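Local coordinates for protein biphenyl 2,3-Dioxygenase Beta Subunit (Sphingobium yanoikuyae, PDB 2GBW) that probably serves as the non-catalytic beta subunit of a ring-hydroxylating dioxygenase, assembling with alpha subunits into a six-chain enzyme that oxidises aromatic rings such as biphenyl, at residues Gln31-Leu36 with Gln80-Leu85; Val40-His45 with Asp73-Leu78; Glu132-Thr137 with Thr165-Leu170. All coordinates share one frame; numbering follows the deposited sequence.

In the fold
The three contacts belong to one NTF2-like domain, a strongly curved mixed sheet with helices packed on it. Contact 1 joins helix 32-38 to helix 75-84. Contact 2 uses helix 75-84 and the corner between strands 40-41 and 44-49, and in sequence falls within contact 1. Their centres are about 12 Å apart and they touch, through the Arg81 to Asp73 salt bridge and Trp35 on Val40. Contact 3 comes later, packing strand 132-147 against the loop after strand 150-160; its centre is about 21 Å from that of contact 1 and about 25 Å from that of contact 2. Helical layer and sheet side thus each meet the other protein's chain, probably helping to hold the assembly together.

Contact 1 of 3, residues Gln31-Leu36 with Gln80-Leu85; sequences QYREWL and QRVERL
Val82 packs its two methyls against Tyr32 at the antiparallel crossing of helices 32-36 and 80-84, part of the helical layer of this NTF2-like domain. The segment axes approach to 10.1 Å with 163° between their directions. The closest apolar approach to Val82 is made by the Tyr32 methylene, since Tyr32 CB lies 3.6 Å from Val82 CG1. The aromatic ring instead extends toward the C-terminal end of the partner segment, where Tyr32 CE2 meets Leu85 CD1 at 3.5 Å in an oblique approach. Val82 CG1 stands anti to the backbone N (chi1 155°), leaving CG2 to approach the edge of the Trp35 ring near its plane. The indole NH of Trp35 is engaged elsewhere, by Glu23, and Phe173 adds an aromatic neighbour to Tyr32, Trp35 and Val82. On the more exposed flank Arg33 reaches across with its chain extended from CG to NE, while Glu83 bends at chi2 to meet it. Two nitrogens grip two oxygens although the guanidinium and carboxylate planes are 45° apart: Arg33 NH2 lies 2.9 Å from Glu83 OE1, and Arg33 NE donates to the syn lone pair of Glu83 OE2 over 3.2 Å.

Contact 2 of 3, residues Val40-His45 with Asp73-Leu78; sequences VAEDIH and DDFGEL
Phe75 holds CG anti to its backbone N (chi1 -170°), which carries the ring across the Ala41-Ile44 turn, and Ile44, with CG1 likewise anti (chi1 -176°), is left with its CG2 methyl aimed at the start of helix 75-84. Ile44 CG2 lies 3.6 Å from Phe75 N and in the plane of the Phe75 ring, at its edge. Over one face of the same ring comes Glu42 CG, the Glu42 carboxylate plane standing perpendicular to the ring. Phe75 CD1 approaches Ala41 O to 3.6 Å. Deeper in, Leu78 CD2 meets Val40 CG1 at 4.0 Å and also borders Ile44 CG2, while Trp35 and Leu36 pack on Leu78 as well. At the other end His45, which binds zinc in a structure of this protein though none is bound to this chain here, brings its CA to 3.4 Å from Asp73 O in a C-H...O contact; its NE2 is held by Asn72. Asp74 and Glu77 form a capping box through mutual backbone N to carboxylate bonds. No direct hydrogen bond joins the segments. One water bridges them, donating to Glu42 O and Ile44 O and accepting from Phe75 N, a first-turn amide. Asp73, Asp74 and Glu77 also pair with basic side chains of a different protein's chain, consistent with acidic residues at and just before the helix start helping to hold that neighbour.

Contact 3 of 3, residues Glu132-Thr137 with Thr165-Leu170; sequences EVTVHT and TQDKNL
Asp167 OD2 takes two hydrogen bonds from strand 132-137, and these define the compact part of the contact. His136 NE2 donates to Asp167 OD2 over 2.8 Å, nearly straight at 170°; the acceptor lies in the imidazole plane and is met on its anti lone pair. Thr134 OG1 donates to the same Asp167 OD2 over 2.8 Å, from above the carboxylate plane, its chi1 of 61° turning the hydroxyl to the loop. Arg126 adds a salt bridge to this oxygen. Leu170 CD2 approaches His136 CE1 to 3.5 Å. His136 binds zinc in a structure of this protein, though none is bound to this chain here. Strand 132-147 belongs to the curved sheet of the NTF2-like fold, and the loop after strand 150-160 folds back along it. An alanine in place of Asp167 would probably leave His136 NE2 and Thr134 OG1 without their shared acceptor and Arg126 without its carboxylate mate. A water over one face of the imidazole links Val135 O to Gln166 O. The wetter end holds the partly exposed Glu132 and Lys168: Lys168 NZ donates in a salt bridge to Glu132 OE2 at 3.0 Å, Arg128 takes Glu132 OE1, and two waters link OE2 to Lys168 N and Asp167 OD1.

Contact 1 of 3, residues Gln31-Leu36 with Gln80-Leu85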
loop_
_atom_site.group_PDB
_atom_site.type_symbol
_atom_site.label_atom_id
_atom_site.label_comp_id
_atom_site.label_asym_id
_atom_site.label_seq_id
_atom_site.Cartn_x
_atom_site.Cartn_y
_atom_site.Cartn_z
ATOM N N GLN B 31 -1.908 30.100 8.892
ATOM C CA GLN B 31 -1.452 31.441 9.275
ATOM C C GLN B 31 0.004 31.706 8.871
ATOM O O GLN B 31 0.841 32.083 9.708
ATOM C CB GLN B 31 -1.652 31.682 10.789
ATOM C CG GLN B 31 -3.093 31.498 11.223
ATOM C CD GLN B 31 -3.327 31.795 12.636
ATOM O OE1 GLN B 31 -3.268 32.982 13.067
ATOM N NE2 GLN B 31 -3.675 30.742 13.412
ATOM N N TYR B 32 0.286 31.623 7.581
ATOM C CA TYR B 32 1.647 31.714 7.085
ATOM C C TYR B 32 2.280 33.099 7.191
ATOM O O TYR B 32 3.468 33.230 7.413
ATOM C CB TYR B 32 1.711 31.196 5.654
ATOM C CG TYR B 32 1.294 29.754 5.557
ATOM C CD1 TYR B 32 1.981 28.787 6.249
ATOM C CD2 TYR B 32 0.206 29.363 4.802
ATOM C CE1 TYR B 32 1.631 27.484 6.181
ATOM C CE2 TYR B 32 -0.159 28.041 4.737
ATOM C CZ TYR B 32 0.564 27.111 5.439
ATOM O OH TYR B 32 0.243 25.784 5.409
ATOM N N ARG B 33 1.475 34.133 7.027
ATOM C CA ARG B 33 1.985 35.490 7.118
ATOM C C ARG B 33 2.408 35.824 8.537
ATOM O O ARG B 33 3.448 36.412 8.770
ATOM C CB ARG B 33 0.919 36.469 6.661
ATOM C CG ARG B 33 0.773 36.551 5.173
ATOM C CD ARG B 33 -0.452 37.339 4.812
ATOM N NE ARG B 33 -0.432 37.773 3.425
ATOM C CZ ARG B 33 -1.525 38.058 2.737
ATOM N NH1 ARG B 33 -2.706 37.948 3.316
ATOM N NH2 ARG B 33 -1.439 38.448 1.476
ATOM N N GLU B 34 1.565 35.443 9.478
ATOM C CA GLU B 34 1.864 35.574 10.884
ATOM C C GLU B 34 3.123 34.799 11.275
ATOM O O GLU B 34 3.930 35.270 12.057
ATOM C CB GLU B 34 0.654 35.116 11.684
ATOM C CG GLU B 34 -0.545 36.039 11.530
ATOM C CD GLU B 34 -1.591 35.578 10.513
ATOM O OE1 GLU B 34 -1.244 34.999 9.457
ATOM O OE2 GLU B 34 -2.785 35.825 10.777
ATOM N N TRP B 35 3.291 33.614 10.697
ATOM C CA TRP B 35 4.512 32.835 10.855
ATOM C C TRP B 35 5.738 33.582 10.355
ATOM O O TRP B 35 6.717 33.738 11.071
ATOM C CB TRP B 35 4.379 31.488 10.137
ATOM C CG TRP B 35 5.619 30.672 10.113
ATOM C CD1 TRP B 35 6.209 30.064 11.165
ATOM C CD2 TRP B 35 6.416 30.358 8.970
ATOM N NE1 TRP B 35 7.331 29.401 10.762
ATOM C CE2 TRP B 35 7.480 29.563 9.413
ATOM C CE3 TRP B 35 6.330 30.670 7.612
ATOM C CZ2 TRP B 35 8.448 29.073 8.551
ATOM C CZ3 TRP B 35 7.290 30.185 6.763
ATOM C CH2 TRP B 35 8.335 29.398 7.230
ATOM N N LEU B 36 5.680 34.022 9.104
ATOM C CA LEU B 36 6.809 34.754 8.504
ATOM C C LEU B 36 7.227 35.991 9.306
ATOM O O LEU B 36 8.423 36.258 9.447
ATOM C CB LEU B 36 6.467 35.160 7.080
ATOM C CG LEU B 36 7.614 35.345 6.085
ATOM C CD1 LEU B 36 8.511 34.101 6.038
ATOM C CD2 LEU B 36 7.020 35.686 4.746
ATOM N N GLN B 80 7.557 34.891 -1.066
ATOM C CA GLN B 80 6.995 34.501 -2.369
ATOM C C GLN B 80 6.293 33.163 -2.249
ATOM O O GLN B 80 5.171 33.014 -2.690
ATOM C CB GLN B 80 8.125 34.467 -3.419
ATOM C CG GLN B 80 7.731 34.101 -4.819
ATOM C CD GLN B 80 8.910 33.488 -5.603
ATOM O OE1 GLN B 80 8.761 32.446 -6.193
ATOM N NE2 GLN B 80 10.102 34.102 -5.513
ATOM N N ARG B 81 6.953 32.187 -1.630
ATOM C CA ARG B 81 6.315 30.893 -1.419
ATOM C C ARG B 81 5.036 31.005 -0.596
ATOM O O ARG B 81 4.078 30.358 -0.885
ATOM C CB ARG B 81 7.284 29.947 -0.731
ATOM C CG ARG B 81 8.341 29.363 -1.691
ATOM C CD ARG B 81 9.293 28.491 -0.908
ATOM N NE ARG B 81 10.213 27.697 -1.739
ATOM C CZ ARG B 81 9.831 26.658 -2.496
ATOM N NH1 ARG B 81 8.583 26.277 -2.515
ATOM N NH2 ARG B 81 10.729 25.985 -3.203
ATOM N N VAL B 82 5.073 31.790 0.480
ATOM C CA VAL B 82 3.900 31.963 1.364
ATOM C C VAL B 82 2.660 32.520 0.638
ATOM O O VAL B 82 1.557 32.038 0.851
ATOM C CB VAL B 82 4.267 32.773 2.621
ATOM C CG1 VAL B 82 3.045 33.483 3.221
ATOM C CG2 VAL B 82 4.976 31.814 3.625
ATOM N N GLU B 83 2.844 33.481 -0.256
ATOM C CA GLU B 83 1.705 34.050 -1.010
ATOM C C GLU B 83 1.006 33.108 -1.991
ATOM O O GLU B 83 -0.212 33.193 -2.159
ATOM C CB GLU B 83 2.106 35.334 -1.705
ATOM C CG GLU B 83 2.616 36.403 -0.732
ATOM C CD GLU B 83 1.592 36.815 0.361
ATOM O OE1 GLU B 83 0.374 36.567 0.179
ATOM O OE2 GLU B 83 2.009 37.393 1.400
ATOM N N ARG B 84 1.728 32.195 -2.621
ATOM C CA ARG B 84 1.068 31.187 -3.453
ATOM C C ARG B 84 -0.150 30.643 -2.716
ATOM O O ARG B 84 -1.187 30.361 -3.326
ATOM C CB ARG B 84 2.005 30.024 -3.786
ATOM C CG ARG B 84 1.361 28.920 -4.667
ATOM C CD ARG B 84 2.327 27.795 -4.975
ATOM N NE ARG B 84 1.623 26.660 -5.582
ATOM C CZ ARG B 84 1.160 25.583 -4.942
ATOM N NH1 ARG B 84 1.333 25.429 -3.638
ATOM N NH2 ARG B 84 0.507 24.630 -5.612
ATOM N N LEU B 85 -0.056 30.526 -1.391
ATOM C CA LEU B 85 -1.186 30.006 -0.649
ATOM C C LEU B 85 -2.219 31.113 -0.293
ATOM O O LEU B 85 -3.230 30.807 0.333
ATOM C CB LEU B 85 -0.705 29.220 0.569
ATOM C CG LEU B 85 0.364 28.149 0.302
ATOM C CD1 LEU B 85 1.198 27.906 1.564
ATOM C CD2 LEU B 85 -0.251 26.839 -0.226
#

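Contact 2 of 3, residues Val40-His45 with Asp73-Leu78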
loop_
_atom_site.group_PDB
_atom_site.type_symbol
_atom_site.label_atom_id
_atom_site.label_comp_id
_atom_site.label_asym_id
_atom_site.label_seq_id
_atom_site.Cartn_x
_atom_site.Cartn_y
_atom_site.Cartn_z
ATOM N N VAL B 40 10.025 33.944 11.950
ATOM C CA VAL B 40 11.141 33.803 11.006
ATOM C C VAL B 40 11.904 35.102 10.900
ATOM O O VAL B 40 11.309 36.156 10.727
ATOM C CB VAL B 40 10.640 33.387 9.588
ATOM C CG1 VAL B 40 11.817 33.272 8.572
ATOM C CG2 VAL B 40 9.833 32.074 9.637
ATOM N N ALA B 41 13.222 35.019 11.078
ATOM C CA ALA B 41 14.101 36.174 11.065
ATOM C C ALA B 41 14.347 36.605 9.633
ATOM O O ALA B 41 14.305 35.797 8.713
ATOM C CB ALA B 41 15.434 35.809 11.721
ATOM N N GLU B 42 14.630 37.889 9.437
ATOM C CA GLU B 42 14.841 38.411 8.092
ATOM C C GLU B 42 16.130 37.918 7.415
ATOM O O GLU B 42 16.255 37.999 6.220
ATOM C CB GLU B 42 14.804 39.936 8.136
ATOM C CG GLU B 42 13.382 40.480 8.332
ATOM C CD GLU B 42 13.196 41.892 7.774
ATOM O OE1 GLU B 42 13.823 42.854 8.314
ATOM O OE2 GLU B 42 12.408 42.021 6.798
ATOM N N ASP B 43 17.086 37.402 8.188
ATOM C CA ASP B 43 18.317 36.833 7.618
ATOM C C ASP B 43 18.255 35.315 7.459
ATOM O O ASP B 43 19.287 34.646 7.354
ATOM C CB ASP B 43 19.523 37.217 8.493
ATOM C CG ASP B 43 19.383 36.791 9.946
ATOM O OD1 ASP B 43 18.330 37.104 10.563
ATOM O OD2 ASP B 43 20.377 36.217 10.499
ATOM N N ILE B 44 17.035 34.789 7.412
ATOM C CA ILE B 44 16.766 33.366 7.290
ATOM C C ILE B 44 17.456 32.748 6.078
ATOM O O ILE B 44 17.551 33.367 5.042
ATOM C CB ILE B 44 15.201 33.090 7.204
ATOM C CG1 ILE B 44 14.896 31.594 7.171
ATOM C CG2 ILE B 44 14.535 33.771 6.013
ATOM C CD1 ILE B 44 15.341 30.838 8.350
ATOM N N HIS B 45 17.960 31.537 6.249
ATOM C CA HIS B 45 18.230 30.629 5.129
ATOM C C HIS B 45 17.464 29.379 5.441
ATOM O O HIS B 45 17.698 28.753 6.456
ATOM C CB HIS B 45 19.716 30.327 4.988
ATOM C CG HIS B 45 20.038 29.438 3.823
ATOM N ND1 HIS B 45 20.960 28.415 3.906
ATOM C CD2 HIS B 45 19.523 29.389 2.580
ATOM C CE1 HIS B 45 21.012 27.789 2.742
ATOM N NE2 HIS B 45 20.137 28.349 1.926
ATOM N N ASP B 73 16.304 29.134 0.122
ATOM C CA ASP B 73 15.583 30.398 0.088
ATOM C C ASP B 73 16.067 31.366 1.125
ATOM O O ASP B 73 16.437 30.947 2.251
ATOM C CB ASP B 73 14.094 30.160 0.364
ATOM C CG ASP B 73 13.396 29.337 -0.735
ATOM O OD1 ASP B 73 13.879 29.311 -1.879
ATOM O OD2 ASP B 73 12.380 28.686 -0.407
ATOM N N ASP B 74 16.037 32.648 0.736
ATOM C CA ASP B 74 16.139 33.780 1.655
ATOM C C ASP B 74 14.724 34.288 2.011
ATOM O O ASP B 74 13.736 33.720 1.585
ATOM C CB ASP B 74 17.068 34.864 1.067
ATOM C CG ASP B 74 16.487 35.591 -0.149
ATOM O OD1 ASP B 74 15.277 35.458 -0.400
ATOM O OD2 ASP B 74 17.270 36.270 -0.890
ATOM N N PHE B 75 14.634 35.354 2.812
ATOM C CA PHE B 75 13.336 35.801 3.307
ATOM C C PHE B 75 12.376 36.180 2.200
ATOM O O PHE B 75 11.224 35.809 2.242
ATOM C CB PHE B 75 13.511 37.033 4.225
ATOM C CG PHE B 75 12.282 37.416 4.945
ATOM C CD1 PHE B 75 11.939 36.779 6.119
ATOM C CD2 PHE B 75 11.500 38.475 4.508
ATOM C CE1 PHE B 75 10.816 37.144 6.845
ATOM C CE2 PHE B 75 10.356 38.851 5.245
ATOM C CZ PHE B 75 10.015 38.161 6.402
ATOM N N GLY B 76 12.843 36.949 1.237
ATOM C CA GLY B 76 12.010 37.328 0.076
ATOM C C GLY B 76 11.443 36.159 -0.724
ATOM O O GLY B 76 10.336 36.214 -1.296
ATOM N N GLU B 77 12.236 35.102 -0.806
ATOM C CA GLU B 77 11.844 33.894 -1.510
ATOM C C GLU B 77 10.849 33.082 -0.672
ATOM O O GLU B 77 9.917 32.528 -1.195
ATOM C CB GLU B 77 13.095 33.101 -1.872
ATOM C CG GLU B 77 13.871 33.809 -2.978
ATOM C CD GLU B 77 15.360 33.511 -3.019
ATOM O OE1 GLU B 77 15.869 32.872 -2.081
ATOM O OE2 GLU B 77 16.017 33.920 -4.027
ATOM N N LEU B 78 11.025 33.053 0.651
ATOM C CA LEU B 78 10.005 32.509 1.519
ATOM C C LEU B 78 8.675 33.295 1.421
ATOM O O LEU B 78 7.606 32.704 1.409
ATOM C CB LEU B 78 10.515 32.485 2.973
ATOM C CG LEU B 78 10.373 31.233 3.794
ATOM C CD1 LEU B 78 10.681 29.895 2.984
ATOM C CD2 LEU B 78 11.223 31.392 5.073
HETATM O O HOH W 1 17.061 36.063 4.366
#

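Contact 3 of 3, residues Glu132-Thr137 with Thr165-Leu170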
loop_
_atom_site.group_PDB
_atom_site.type_symbol
_atom_site.label_atom_id
_atom_site.label_comp_id
_atom_site.label_asym_id
_atom_site.label_seq_id
_atom_site.Cartn_x
_atom_site.Cartn_y
_atom_site.Cartn_z
ATOM N N GLU B 132 -6.665 10.374 -0.370
ATOM C CA GLU B 132 -5.248 10.633 -0.533
ATOM C C GLU B 132 -4.591 10.898 0.800
ATOM O O GLU B 132 -5.089 11.686 1.560
ATOM C CB GLU B 132 -5.048 11.808 -1.488
ATOM C CG GLU B 132 -3.613 12.009 -1.967
ATOM C CD GLU B 132 -3.475 12.924 -3.222
ATOM O OE1 GLU B 132 -4.473 13.245 -3.864
ATOM O OE2 GLU B 132 -2.315 13.343 -3.505
ATOM N N VAL B 133 -3.518 10.185 1.077
ATOM C CA VAL B 133 -2.790 10.258 2.359
ATOM C C VAL B 133 -1.309 10.092 1.997
ATOM O O VAL B 133 -0.926 9.155 1.258
ATOM C CB VAL B 133 -3.086 9.071 3.335
ATOM C CG1 VAL B 133 -2.302 9.255 4.658
ATOM C CG2 VAL B 133 -4.533 8.856 3.588
ATOM N N THR B 134 -0.485 11.020 2.448
ATOM C CA THR B 134 0.939 10.888 2.301
ATOM C C THR B 134 1.595 11.228 3.626
ATOM O O THR B 134 1.039 12.007 4.467
ATOM C CB THR B 134 1.456 11.805 1.219
ATOM O OG1 THR B 134 1.190 13.158 1.548
ATOM C CG2 THR B 134 0.847 11.434 -0.222
ATOM N N VAL B 135 2.765 10.626 3.810
ATOM C CA VAL B 135 3.484 10.756 5.102
ATOM C C VAL B 135 4.944 11.027 4.879
ATOM O O VAL B 135 5.569 10.368 4.043
ATOM C CB VAL B 135 3.335 9.494 5.911
ATOM C CG1 VAL B 135 4.074 9.665 7.324
ATOM C CG2 VAL B 135 1.846 9.132 6.072
ATOM N N HIS B 136 5.517 11.974 5.630
ATOM C CA HIS B 136 6.925 12.340 5.466
ATOM C C HIS B 136 7.596 12.349 6.820
ATOM O O HIS B 136 6.983 12.734 7.823
ATOM C CB HIS B 136 7.087 13.731 4.846
ATOM C CG HIS B 136 6.451 13.876 3.510
ATOM N ND1 HIS B 136 7.116 13.629 2.315
ATOM C CD2 HIS B 136 5.193 14.219 3.185
ATOM C CE1 HIS B 136 6.284 13.874 1.316
ATOM N NE2 HIS B 136 5.098 14.170 1.816
ATOM N N THR B 137 8.848 11.937 6.856
ATOM C CA THR B 137 9.671 12.130 8.030
ATOM C C THR B 137 10.931 12.835 7.662
ATOM O O THR B 137 11.510 12.595 6.579
ATOM C CB THR B 137 9.964 10.857 8.808
ATOM O OG1 THR B 137 10.699 9.942 7.992
ATOM C CG2 THR B 137 8.658 10.221 9.236
ATOM N N THR B 165 10.567 10.893 -3.267
ATOM C CA THR B 165 9.427 11.467 -2.501
ATOM C C THR B 165 8.122 10.791 -2.997
ATOM O O THR B 165 7.823 10.811 -4.216
ATOM C CB THR B 165 9.324 12.946 -2.739
ATOM O OG1 THR B 165 10.572 13.559 -2.480
ATOM C CG2 THR B 165 8.198 13.545 -1.908
ATOM N N GLN B 166 7.374 10.162 -2.082
ATOM C CA GLN B 166 6.126 9.467 -2.483
ATOM C C GLN B 166 4.939 10.396 -2.192
ATOM O O GLN B 166 4.117 10.158 -1.257
ATOM C CB GLN B 166 6.005 8.086 -1.798
ATOM C CG GLN B 166 7.217 7.238 -2.039
ATOM C CD GLN B 166 7.056 5.773 -1.665
ATOM O OE1 GLN B 166 8.003 5.136 -1.121
ATOM N NE2 GLN B 166 5.879 5.229 -1.936
ATOM N N ASP B 167 4.920 11.520 -2.912
ATOM C CA ASP B 167 3.821 12.500 -2.798
ATOM C C ASP B 167 3.877 13.324 -4.074
ATOM O O ASP B 167 4.950 13.387 -4.713
ATOM C CB ASP B 167 4.090 13.374 -1.563
ATOM C CG ASP B 167 2.936 14.291 -1.116
ATOM O OD1 ASP B 167 2.054 14.662 -1.904
ATOM O OD2 ASP B 167 2.967 14.712 0.116
ATOM N N LYS B 168 2.757 13.959 -4.429
ATOM C CA LYS B 168 2.732 14.901 -5.538
ATOM C C LYS B 168 3.716 16.037 -5.378
ATOM O O LYS B 168 4.238 16.536 -6.369
ATOM C CB LYS B 168 1.329 15.509 -5.671
ATOM C CG LYS B 168 0.292 14.562 -6.260
ATOM C CD LYS B 168 -1.085 15.202 -6.060
ATOM C CE LYS B 168 -2.150 14.452 -6.889
ATOM N NZ LYS B 168 -2.309 13.049 -6.496
ATOM N N ASN B 169 3.938 16.496 -4.138
ATOM C CA ASN B 169 4.791 17.659 -3.927
ATOM C C ASN B 169 5.287 17.708 -2.500
ATOM O O ASN B 169 4.861 16.888 -1.655
ATOM C CB ASN B 169 4.031 18.940 -4.227
ATOM C CG ASN B 169 2.823 19.173 -3.253
ATOM O OD1 ASN B 169 2.975 19.440 -2.045
ATOM N ND2 ASN B 169 1.627 19.122 -3.826
ATOM N N LEU B 170 6.193 18.638 -2.247
ATOM C CA LEU B 170 6.705 18.934 -0.903
ATOM C C LEU B 170 6.424 20.371 -0.557
ATOM O O LEU B 170 7.251 21.037 0.129
ATOM C CB LEU B 170 8.236 18.638 -0.824
ATOM C CG LEU B 170 8.684 17.188 -0.802
ATOM C CD1 LEU B 170 10.211 17.023 -1.072
ATOM C CD2 LEU B 170 8.375 16.548 0.543
HETATM O O HOH W 2 0.320 11.887 -3.675
HETATM O O HOH W 3 -0.485 15.492 -2.130
HETATM O O HOH W 4 5.403 10.777 1.253
#